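Long-range contact in putative dienelactone hydrolase (PDB 3F67), which is probably an ester-cleaving hydrolase of the dienelactone hydrolase family, built on an alpha/beta hydrolase fold: residues L139-A144 / L235-Q240. Sequence-based numbering, arbitrary orientation.
Sequences LKAAVA and LAWFAQ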
# COMPACT_ATOMS: atom_id res chain seq x y z
N LEU A 139 -5.37 12.51 3.03
CA LEU A 139 -4.34 11.54 3.45
C LEU A 139 -3.20 12.27 4.18
O LEU A 139 -2.76 13.31 3.72
CB LEU A 139 -3.82 10.77 2.23
CG LEU A 139 -2.75 9.72 2.59
CD1 LEU A 139 -3.39 8.50 3.26
CD2 LEU A 139 -2.05 9.34 1.24
N LYS A 140 -2.74 11.75 5.32
CA LYS A 140 -1.68 12.43 6.07
C LYS A 140 -0.27 11.98 5.69
O LYS A 140 0.65 12.80 5.73
CB LYS A 140 -1.87 12.20 7.57
CG LYS A 140 -3.15 12.89 8.09
CD LYS A 140 -3.03 14.42 7.92
CE LYS A 140 -4.15 15.16 8.65
NZ LYS A 140 -5.45 14.99 7.94
N ALA A 141 -0.10 10.71 5.35
CA ALA A 141 1.21 10.23 4.94
C ALA A 141 1.11 8.86 4.31
O ALA A 141 0.06 8.17 4.46
CB ALA A 141 2.17 10.17 6.16
N ALA A 142 2.17 8.48 3.58
CA ALA A 142 2.13 7.22 2.81
C ALA A 142 3.53 6.60 2.79
O ALA A 142 4.54 7.32 2.77
CB ALA A 142 1.68 7.47 1.34
N VAL A 143 3.57 5.28 2.84
CA VAL A 143 4.83 4.51 2.71
C VAL A 143 4.64 3.45 1.63
O VAL A 143 3.83 2.52 1.79
CB VAL A 143 5.26 3.86 4.06
CG1 VAL A 143 6.59 3.03 3.87
CG2 VAL A 143 5.50 5.02 5.11
N ALA A 144 5.41 3.59 0.53
CA ALA A 144 5.25 2.70 -0.65
C ALA A 144 6.46 1.77 -0.65
O ALA A 144 7.62 2.24 -0.65
CB ALA A 144 5.24 3.55 -1.90
N LEU A 235 7.29 3.14 10.50
CA LEU A 235 6.75 3.63 11.76
C LEU A 235 7.26 5.04 12.11
O LEU A 235 6.47 5.85 12.62
CB LEU A 235 7.09 2.67 12.91
CG LEU A 235 6.41 1.28 12.71
CD1 LEU A 235 6.96 0.35 13.78
CD2 LEU A 235 4.86 1.35 12.83
N ALA A 236 8.52 5.34 11.82
CA ALA A 236 9.05 6.70 12.09
C ALA A 236 8.34 7.75 11.22
O ALA A 236 8.06 8.87 11.66
CB ALA A 236 10.60 6.73 11.80
N TRP A 237 8.01 7.37 9.98
CA TRP A 237 7.42 8.30 9.02
C TRP A 237 6.02 8.65 9.50
O TRP A 237 5.56 9.78 9.35
CB TRP A 237 7.36 7.61 7.65
CG TRP A 237 7.04 8.53 6.50
CD1 TRP A 237 5.83 8.65 5.86
CD2 TRP A 237 7.95 9.37 5.82
NE1 TRP A 237 5.94 9.56 4.82
CE2 TRP A 237 7.24 9.99 4.76
CE3 TRP A 237 9.33 9.64 5.99
CZ2 TRP A 237 7.85 10.89 3.86
CZ3 TRP A 237 9.97 10.54 5.10
CH2 TRP A 237 9.22 11.16 4.04
N PHE A 238 5.32 7.65 10.03
CA PHE A 238 3.92 7.78 10.49
C PHE A 238 3.80 8.39 11.89
O PHE A 238 2.69 8.76 12.32
CB PHE A 238 3.22 6.41 10.57
CG PHE A 238 2.88 5.79 9.22
CD1 PHE A 238 2.65 4.40 9.11
CD2 PHE A 238 2.81 6.58 8.05
CE1 PHE A 238 2.33 3.82 7.87
CE2 PHE A 238 2.47 6.00 6.79
CZ PHE A 238 2.23 4.63 6.69
N ALA A 239 4.90 8.45 12.60
CA ALA A 239 4.83 8.63 14.08
C ALA A 239 4.06 9.86 14.57
O ALA A 239 3.38 9.80 15.62
CB ALA A 239 6.26 8.67 14.67
N GLN A 240 4.17 10.99 13.86
CA GLN A 240 3.54 12.22 14.37
C GLN A 240 2.05 12.32 14.08
O GLN A 240 1.39 13.23 14.61
CB GLN A 240 4.21 13.48 13.75
CG GLN A 240 3.76 13.78 12.31
CD GLN A 240 4.59 14.88 11.69
OE1 GLN A 240 4.27 16.05 11.84
NE2 GLN A 240 5.68 14.52 11.07
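Trp237 NE1 lies beside Ala142 O but gives its hydrogen bond to Pro171 O, just before strand 172-177. The approach to Ala142 O, at 3.3 Å from NE1, is too badly angled for a hydrogen bond. Ala142 also pairs through its backbone with Pro171, and the indole N-H thus binds close to the start of the neighbouring strand. With CG anti to the backbone N (chi1 -168°), the Trp237 ring is carried from the helix toward the strand.

The rest is mainly apolar packing. Ala141 and Val143 point toward helix 224-238, whereas Ala142, between them, points away and meets Thr129 of helix 124-133. Val143 CG2 touches both aromatic rings. It lies 3.7 Å from Trp237 CD1 and 3.6 Å from Phe238 CE2. This branch stands anti to the carbonyl carbon of its own residue, beside the backbone N. Ala141 CB, two residues earlier on the strand, lies against the same two rings, 4.0 Å from Trp237 CD1 and 4.1 Å from Phe238 CD2. Phe238 turns its ring edge to Ala142 N, with CE2 4.1 Å away. The ring also packs on Leu118 and Tyr60.

The end of helix 224-238 thus packs on part of one face of the central sheet of the alpha/beta hydrolase fold. With no hydrogen bond between the two segments, apolar packing of Ala141 and Val143 against the two rings joins helix to strand, and the indole N-H is satisfied by Pro171 O.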